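Local coordinates for protein peptidoglycan glycosyltransferase (Atopobium parvulum, PDB 4OVD) that belongs to the penicillin-binding proteins, combining a dimerisation-type domain with the penicillin-binding domain that gives this family its name, at residues T61-N66 against G216-L221; G355-E360 against M408-G413; T469-E474 against A488-T493. All blocks are in the same frame, centred on the assembly; numbering follows the deposited sequence.

Contact 1: residues T61-N66 against G216-L221; sequences TIYDRN and GQDIVL
I62 and Y63 pair with I219 and V220 as neighbouring parallel strands, their end-to-end directions 27° apart. The backbone bonds alternate in the parallel manner: I219 N donates to T61 O at 2.8 Å, Y63 N to I219 O and L221 N to Y63 O, so Y63 reaches the partner strand through both its N-H and its carbonyl. At the start of the pairing a side chain replaces the peptide carbonyl. T61 N gives its hydrogen to D218 OD1 at 2.7 Å, meeting the carboxylate on its anti side and somewhat out of its plane.

This pairing is internal to a mixed sheet: strand 69-74 flanks 62-63, and strand 440-443 flanks 219-221. The I62 face is apolar, as suits branched residues facing helices 176-180 and 182-185. I62 CG2 touches I219 CG2 at 3.6 Å and lies equally close to L221 CD1. The other face is more polar. Y63 presents its ring edge to D218 CB, with the ring and carboxylate planes nearly perpendicular, while T61 CG2 lies over one face near the rim, 3.5 Å above the ring plane. With CG anti to the carbonyl carbon (chi1 -62°), the Y63 ring runs back toward D218. A water then joins the polar ends, donating to D218 OD2 at 2.7 Å and hydrogen-bonding to T61 OG1 and Y63 OH.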
loop_
_atom_site.group_PDB
_atom_site.type_symbol
_atom_site.label_atom_id
_atom_site.label_comp_id
_atom_site.label_asym_id
_atom_site.label_seq_id
_atom_site.Cartn_x
_atom_site.Cartn_y
_atom_site.Cartn_z
ATOM N N THR A 61 -8.644 14.283 -21.073
ATOM C CA THR A 61 -8.670 12.873 -21.306
ATOM C C THR A 61 -7.698 12.221 -20.294
ATOM O O THR A 61 -6.710 12.835 -19.876
ATOM C CB THR A 61 -8.272 12.608 -22.772
ATOM O OG1 THR A 61 -9.302 13.102 -23.629
ATOM C CG2 THR A 61 -8.071 11.101 -23.068
ATOM N N ILE A 62 -8.027 11.008 -19.871
ATOM C CA ILE A 62 -7.191 10.249 -18.940
ATOM C C ILE A 62 -6.683 9.036 -19.710
ATOM O O ILE A 62 -7.490 8.248 -20.193
ATOM C CB ILE A 62 -7.938 9.811 -17.648
ATOM C CG1 ILE A 62 -8.483 11.059 -16.931
ATOM C CG2 ILE A 62 -6.982 8.988 -16.779
ATOM C CD1 ILE A 62 -9.248 10.870 -15.650
ATOM N N TYR A 63 -5.353 8.962 -19.885
ATOM C CA TYR A 63 -4.687 7.868 -20.549
ATOM C C TYR A 63 -4.006 6.941 -19.556
ATOM O O TYR A 63 -3.572 7.380 -18.508
ATOM C CB TYR A 63 -3.567 8.419 -21.431
ATOM C CG TYR A 63 -4.032 9.330 -22.545
ATOM C CD1 TYR A 63 -4.504 8.829 -23.758
ATOM C CD2 TYR A 63 -3.975 10.694 -22.389
ATOM C CE1 TYR A 63 -4.935 9.689 -24.770
ATOM C CE2 TYR A 63 -4.408 11.554 -23.366
ATOM C CZ TYR A 63 -4.852 11.064 -24.574
ATOM O OH TYR A 63 -5.242 12.013 -25.531
ATOM N N ASP A 64 -3.897 5.664 -19.881
ATOM C CA ASP A 64 -3.142 4.757 -19.043
ATOM C C ASP A 64 -1.666 4.810 -19.556
ATOM O O ASP A 64 -1.368 5.557 -20.493
ATOM C CB ASP A 64 -3.728 3.340 -19.034
ATOM C CG ASP A 64 -3.217 2.463 -20.170
ATOM O OD1 ASP A 64 -2.699 2.960 -21.212
ATOM O OD2 ASP A 64 -3.399 1.241 -20.006
ATOM N N ARG A 65 -0.754 4.026 -18.966
ATOM C CA ARG A 65 0.664 4.097 -19.306
ATOM C C ARG A 65 0.997 3.707 -20.749
ATOM O O ARG A 65 2.053 4.092 -21.228
ATOM C CB ARG A 65 1.508 3.206 -18.341
ATOM C CG ARG A 65 1.383 1.700 -18.605
ATOM C CD ARG A 65 2.052 0.857 -17.521
ATOM N NE ARG A 65 3.306 1.474 -17.105
ATOM C CZ ARG A 65 4.511 1.197 -17.576
ATOM N NH1 ARG A 65 4.715 0.236 -18.496
ATOM N NH2 ARG A 65 5.542 1.883 -17.089
ATOM N N ASN A 66 0.155 2.897 -21.397
ATOM C CA ASN A 66 0.384 2.476 -22.780
ATOM C C ASN A 66 -0.406 3.369 -23.740
ATOM O O ASN A 66 -0.438 3.134 -24.943
ATOM C CB ASN A 66 -0.065 1.029 -22.957
ATOM C CG ASN A 66 0.718 0.065 -22.072
ATOM O OD1 ASN A 66 1.945 0.083 -22.068
ATOM N ND2 ASN A 66 0.009 -0.781 -21.315
ATOM N N GLY A 216 -10.330 20.748 -20.697
ATOM C CA GLY A 216 -9.420 20.426 -19.628
ATOM C C GLY A 216 -8.133 19.837 -20.164
ATOM O O GLY A 216 -8.057 19.473 -21.324
ATOM N N GLN A 217 -7.143 19.725 -19.294
ATOM C CA GLN A 217 -5.856 19.159 -19.660
ATOM C C GLN A 217 -5.814 17.650 -19.524
ATOM O O GLN A 217 -6.319 17.078 -18.561
ATOM C CB GLN A 217 -4.763 19.747 -18.785
ATOM C CG GLN A 217 -4.312 21.122 -19.235
ATOM C CD GLN A 217 -3.138 21.630 -18.412
ATOM O OE1 GLN A 217 -3.131 21.544 -17.171
ATOM N NE2 GLN A 217 -2.143 22.194 -19.102
ATOM N N ASP A 218 -5.205 17.007 -20.484
ATOM C CA ASP A 218 -5.049 15.560 -20.477
ATOM C C ASP A 218 -4.116 15.114 -19.379
ATOM O O ASP A 218 -3.256 15.878 -18.926
ATOM C CB ASP A 218 -4.558 15.087 -21.824
ATOM C CG ASP A 218 -5.544 15.403 -22.911
ATOM O OD1 ASP A 218 -6.741 15.549 -22.569
ATOM O OD2 ASP A 218 -5.139 15.525 -24.076
ATOM N N ILE A 219 -4.363 13.905 -18.898
ATOM C CA ILE A 219 -3.587 13.343 -17.825
ATOM C C ILE A 219 -3.171 11.943 -18.232
ATOM O O ILE A 219 -3.971 11.209 -18.825
ATOM C CB ILE A 219 -4.466 13.282 -16.550
ATOM C CG1 ILE A 219 -3.813 14.002 -15.401
ATOM C CG2 ILE A 219 -4.983 11.898 -16.233
ATOM C CD1 ILE A 219 -3.613 15.474 -15.732
ATOM N N VAL A 220 -1.899 11.609 -18.010
ATOM C CA VAL A 220 -1.422 10.252 -18.264
ATOM C C VAL A 220 -1.096 9.591 -16.949
ATOM O O VAL A 220 -0.356 10.122 -16.145
ATOM C CB VAL A 220 -0.128 10.192 -19.114
ATOM C CG1 VAL A 220 0.235 8.741 -19.398
ATOM C CG2 VAL A 220 -0.307 10.988 -20.404
ATOM N N LEU A 221 -1.661 8.414 -16.740
ATOM C CA LEU A 221 -1.438 7.657 -15.523
ATOM C C LEU A 221 -0.458 6.524 -15.669
ATOM O O LEU A 221 -0.235 5.978 -16.758
ATOM C CB LEU A 221 -2.741 7.022 -15.075
ATOM C CG LEU A 221 -3.941 7.973 -14.934
ATOM C CD1 LEU A 221 -5.097 7.160 -14.362
ATOM C CD2 LEU A 221 -3.678 9.176 -14.048
HETATM O O HOH W 1 -7.168 14.307 -25.450
#

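Contact 2: residues G355-E360 against M408-G413; sequences GMAFLE and MAFGQG
A409 and F410 pack against M356, A357 and E360 in a small, buried, apolar contact of the penicillin-binding domain, between helix 353-364, which follows directly on S351 and S352 of the Ser-X-Asn motif, and the turn after helix 404-408. The A409 methyl group is at the centre of the contact; it points toward the helix and is small enough to lie against the main chain. A409 CB lies 3.5 Å from M356 O, a carbonyl already engaged by E360 N within the helix, and 3.6 Å from E360 CB.

A Schellman motif ends helix 404-408 here. G411 takes the positive phi of its C-prime position, a conformation readily adopted without a side chain, and G411 N bonds to M408 O at 2.9 Å. M408 to G411 form a type I beta turn, in which F410 lies beside helix 353-364. F410 CB meets M356 CB at 4.1 Å. F410 CG lies between its backbone N and carbonyl carbon (chi1 56°), and A357 CB approaches F410 CE1 obliquely at 4.3 Å.

M356, a selenomethionine, keeps CB and CG beside A409 O, then bends at chi2 and chi3 and packs with K298, T301 and T302. K298, of the Ser-X-X-Lys motif beginning at S295, also touches F410, and T301 OG1 hydrogen-bonds to A409 O. The E360 carboxylate lies close to that of D366, which could raise the pKa of one.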
loop_
_atom_site.group_PDB
_atom_site.type_symbol
_atom_site.label_atom_id
_atom_site.label_comp_id
_atom_site.label_asym_id
_atom_site.label_seq_id
_atom_site.Cartn_x
_atom_site.Cartn_y
_atom_site.Cartn_z
ATOM N N GLY A 355 10.463 -11.701 19.888
ATOM C CA GLY A 355 11.809 -11.266 19.478
ATOM C C GLY A 355 11.765 -9.786 19.118
ATOM O O GLY A 355 12.690 -9.041 19.483
HETATM N N MSE A 356 10.734 -9.359 18.362
HETATM C CA MSE A 356 10.604 -7.942 18.005
HETATM C C MSE A 356 10.488 -7.042 19.211
HETATM O O MSE A 356 11.178 -5.992 19.357
HETATM C CB MSE A 356 9.384 -7.759 17.141
HETATM C CG MSE A 356 9.474 -8.237 15.723
HETATM SE SE MSE A 356 10.977 -7.537 14.706
HETATM C CE MSE A 356 12.120 -9.033 14.656
ATOM N N ALA A 357 9.690 -7.468 20.164
ATOM C CA ALA A 357 9.511 -6.616 21.377
ATOM C C ALA A 357 10.817 -6.598 22.152
ATOM O O ALA A 357 11.127 -5.630 22.823
ATOM C CB ALA A 357 8.426 -7.169 22.259
ATOM N N PHE A 358 11.526 -7.710 22.167
ATOM C CA PHE A 358 12.796 -7.765 22.836
ATOM C C PHE A 358 13.759 -6.780 22.170
ATOM O O PHE A 358 14.438 -5.953 22.844
ATOM C CB PHE A 358 13.368 -9.171 22.761
ATOM C CG PHE A 358 14.777 -9.260 23.218
ATOM C CD1 PHE A 358 15.815 -9.063 22.311
ATOM C CD2 PHE A 358 15.087 -9.606 24.528
ATOM C CE1 PHE A 358 17.139 -9.135 22.714
ATOM C CE2 PHE A 358 16.418 -9.693 24.924
ATOM C CZ PHE A 358 17.448 -9.424 24.010
ATOM N N LEU A 359 13.769 -6.802 20.844
ATOM C CA LEU A 359 14.711 -5.921 20.129
ATOM C C LEU A 359 14.429 -4.482 20.438
ATOM O O LEU A 359 15.323 -3.712 20.775
ATOM C CB LEU A 359 14.655 -6.157 18.634
ATOM C CG LEU A 359 15.200 -7.489 18.103
ATOM C CD1 LEU A 359 15.005 -7.484 16.610
ATOM C CD2 LEU A 359 16.675 -7.639 18.463
ATOM N N GLU A 360 13.173 -4.102 20.378
ATOM C CA GLU A 360 12.825 -2.698 20.637
ATOM C C GLU A 360 13.063 -2.327 22.049
ATOM O O GLU A 360 13.474 -1.208 22.303
ATOM C CB GLU A 360 11.360 -2.401 20.285
ATOM C CG GLU A 360 10.950 -0.925 20.222
ATOM C CD GLU A 360 10.836 -0.238 21.560
ATOM O OE1 GLU A 360 10.519 -0.924 22.546
ATOM O OE2 GLU A 360 10.977 1.014 21.582
HETATM N N MSE A 408 4.383 -1.695 19.432
HETATM C CA MSE A 408 4.565 -1.154 18.085
HETATM C C MSE A 408 5.640 -1.899 17.309
HETATM O O MSE A 408 5.579 -1.991 16.070
HETATM C CB MSE A 408 5.004 0.293 18.117
HETATM C CG MSE A 408 3.764 1.116 18.468
HETATM SE SE MSE A 408 4.303 3.045 18.565
HETATM C CE MSE A 408 4.332 3.146 16.667
ATOM N N ALA A 409 6.594 -2.488 18.026
ATOM C CA ALA A 409 7.700 -3.228 17.369
ATOM C C ALA A 409 7.166 -4.340 16.522
ATOM O O ALA A 409 7.832 -4.724 15.564
ATOM C CB ALA A 409 8.648 -3.791 18.415
ATOM N N PHE A 410 6.035 -4.965 16.946
ATOM C CA PHE A 410 5.443 -6.029 16.155
ATOM C C PHE A 410 4.158 -5.595 15.510
ATOM O O PHE A 410 3.310 -6.414 15.116
ATOM C CB PHE A 410 5.301 -7.362 16.911
ATOM C CG PHE A 410 4.541 -7.312 18.198
ATOM C CD1 PHE A 410 5.159 -7.020 19.359
ATOM C CD2 PHE A 410 3.226 -7.722 18.244
ATOM C CE1 PHE A 410 4.503 -7.037 20.555
ATOM C CE2 PHE A 410 2.548 -7.784 19.447
ATOM C CZ PHE A 410 3.199 -7.418 20.617
ATOM N N GLY A 411 4.050 -4.288 15.316
ATOM C CA GLY A 411 2.914 -3.732 14.627
ATOM C C GLY A 411 1.573 -3.613 15.360
ATOM O O GLY A 411 0.525 -3.559 14.682
ATOM N N GLN A 412 1.601 -3.562 16.694
ATOM C CA GLN A 412 0.395 -3.367 17.505
ATOM C C GLN A 412 0.475 -2.043 18.185
ATOM O O GLN A 412 1.552 -1.499 18.386
ATOM C CB GLN A 412 0.171 -4.509 18.474
ATOM C CG GLN A 412 -0.046 -5.806 17.646
ATOM C CD GLN A 412 -0.587 -6.992 18.456
ATOM O OE1 GLN A 412 -0.973 -6.845 19.611
ATOM N NE2 GLN A 412 -0.552 -8.175 17.860
ATOM N N GLY A 413 -0.685 -1.511 18.545
ATOM C CA GLY A 413 -0.765 -0.208 19.214
ATOM C C GLY A 413 -0.729 1.037 18.328
ATOM O O GLY A 413 -0.477 2.127 18.816
#

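Contact 3: residues T469-E474 against A488-T493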
loop_
_atom_site.group_PDB
_atom_site.type_symbol
_atom_site.label_atom_id
_atom_site.label_comp_id
_atom_site.label_asym_id
_atom_site.label_seq_id
_atom_site.Cartn_x
_atom_site.Cartn_y
_atom_site.Cartn_z
ATOM N N THR A 469 14.235 -12.053 1.897
ATOM C CA THR A 469 14.395 -13.171 0.999
ATOM C C THR A 469 14.309 -14.505 1.783
ATOM O O THR A 469 13.720 -15.463 1.281
ATOM C CB THR A 469 15.723 -13.057 0.238
ATOM O OG1 THR A 469 15.665 -11.817 -0.467
ATOM C CG2 THR A 469 15.940 -14.227 -0.756
ATOM N N THR A 470 14.860 -14.544 3.000
ATOM C CA THR A 470 14.816 -15.721 3.882
ATOM C C THR A 470 13.388 -16.005 4.237
ATOM O O THR A 470 13.002 -17.160 4.298
ATOM C CB THR A 470 15.599 -15.449 5.177
ATOM O OG1 THR A 470 16.985 -15.377 4.851
ATOM C CG2 THR A 470 15.474 -16.544 6.175
ATOM N N VAL A 471 12.594 -14.969 4.413
ATOM C CA VAL A 471 11.173 -15.136 4.753
ATOM C C VAL A 471 10.469 -15.966 3.683
ATOM O O VAL A 471 9.636 -16.798 3.979
ATOM C CB VAL A 471 10.407 -13.791 4.909
ATOM C CG1 VAL A 471 8.867 -14.009 5.052
ATOM C CG2 VAL A 471 10.925 -13.054 6.167
ATOM N N VAL A 472 10.784 -15.685 2.441
ATOM C CA VAL A 472 10.121 -16.295 1.336
ATOM C C VAL A 472 10.765 -17.619 1.002
ATOM O O VAL A 472 10.103 -18.529 0.570
ATOM C CB VAL A 472 10.100 -15.355 0.119
ATOM C CG1 VAL A 472 9.568 -16.053 -1.085
ATOM C CG2 VAL A 472 9.186 -14.177 0.384
ATOM N N LYS A 473 12.069 -17.709 1.130
ATOM C CA LYS A 473 12.695 -18.974 0.818
ATOM C C LYS A 473 12.563 -20.013 1.893
ATOM O O LYS A 473 12.432 -21.242 1.602
ATOM C CB LYS A 473 14.189 -18.762 0.511
ATOM C CG LYS A 473 14.446 -18.255 -0.914
ATOM C CD LYS A 473 15.938 -18.326 -1.242
ATOM C CE LYS A 473 16.228 -18.101 -2.731
ATOM N NZ LYS A 473 15.726 -16.799 -3.278
ATOM N N GLU A 474 12.672 -19.560 3.141
ATOM C CA GLU A 474 12.724 -20.457 4.256
ATOM C C GLU A 474 11.717 -20.262 5.308
ATOM O O GLU A 474 11.761 -20.993 6.275
ATOM C CB GLU A 474 14.131 -20.294 4.918
ATOM C CG GLU A 474 15.215 -20.630 3.899
ATOM C CD GLU A 474 16.654 -20.353 4.282
ATOM O OE1 GLU A 474 17.008 -19.673 5.314
ATOM O OE2 GLU A 474 17.452 -20.836 3.440
ATOM N N ALA A 488 11.538 -11.068 -2.251
ATOM C CA ALA A 488 11.861 -10.722 -0.888
ATOM C C ALA A 488 10.512 -10.203 -0.336
ATOM O O ALA A 488 9.884 -9.361 -0.950
ATOM C CB ALA A 488 12.873 -9.618 -0.877
ATOM N N GLY A 489 10.031 -10.744 0.755
ATOM C CA GLY A 489 8.796 -10.268 1.256
ATOM C C GLY A 489 8.525 -10.599 2.700
ATOM O O GLY A 489 9.351 -11.181 3.381
ATOM N N LYS A 490 7.313 -10.250 3.141
ATOM C CA LYS A 490 6.915 -10.467 4.496
ATOM C C LYS A 490 5.385 -10.635 4.606
ATOM O O LYS A 490 4.651 -9.886 3.974
ATOM C CB LYS A 490 7.327 -9.260 5.350
ATOM C CG LYS A 490 6.970 -9.459 6.805
ATOM C CD LYS A 490 7.880 -10.457 7.498
ATOM C CE LYS A 490 7.588 -10.621 8.996
ATOM N NZ LYS A 490 6.351 -11.415 9.139
ATOM N N THR A 491 4.972 -11.647 5.384
ATOM C CA THR A 491 3.599 -11.890 5.708
ATOM C C THR A 491 3.214 -11.052 6.919
ATOM O O THR A 491 4.033 -10.601 7.680
ATOM C CB THR A 491 3.380 -13.336 6.078
ATOM O OG1 THR A 491 4.370 -13.741 7.036
ATOM C CG2 THR A 491 3.488 -14.237 4.841
ATOM N N GLY A 492 1.933 -10.812 7.059
ATOM C CA GLY A 492 1.439 -10.114 8.176
ATOM C C GLY A 492 0.064 -10.586 8.563
ATOM O O GLY A 492 -0.710 -10.994 7.733
ATOM N N THR A 493 -0.182 -10.531 9.861
ATOM C CA THR A 493 -1.432 -10.738 10.449
ATOM C C THR A 493 -1.685 -9.418 11.176
ATOM O O THR A 493 -0.939 -9.097 12.087
ATOM C CB THR A 493 -1.404 -11.844 11.511
ATOM O OG1 THR A 493 -1.047 -13.060 10.882
ATOM C CG2 THR A 493 -2.793 -11.965 12.131
#
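V471 and V472 rest on the backbone of G489, a glycine that adds no side chain beside V472 CG2. V471 CB is only 3.2 Å from G489 O, a tight approach, and its CG1 lies near the same oxygen. With V472 CG1 anti to the backbone N (chi1 173°), CG2 takes the position anti to the carbonyl carbon and meets the peptide, 3.6 Å from G489 N. Small groups meet at the start of the strand segment: T469 OG1 touches A488 CB at 3.6 Å while its hydrogen bond is made with L465 O.

Beyond G489, V471 CG2 touches the aliphatic part of K490 at CD, 4.2 Å away. The lysine's CB points away from the helix and its chain folds so that NZ bonds to T491 O at 2.9 Å and also to S351 OG; a bound calcium ion lies about 4 Å from this side chain. K490, T491 and G492 form the Lys-Thr-Gly motif characteristic of penicillin-binding proteins.

The helix crosses the strand at 76°, with the axes of the two short segments 5.9 Å apart. Strand 487-495 is an outermost strand of the five-stranded antiparallel sheet, paired with strand 510-518, whose F514 touches both V472 and T491; helix 344-350 adjoins T470 and K490.

In the fold
From the N terminus the three contacts follow in series, without nesting or crossing. Contact 1 closes the longest loop, with 149 residues between its segments, and joins an early strand to one just ahead of helix 225-242 in the mixed sheet. Contact 2 opens much later and, across 47 residues, brings helix 353-364 together with the end of helix 404-408. Contact 3 spans 13 residues, joining helix 458-474 to an outer strand of the antiparallel sheet. Contacts 2 and 3 belong to the penicillin-binding domain, their centres about 17 Å apart; contact 1 lies across the chain's centre from both, its centre about 43 Å and 36 Å from theirs.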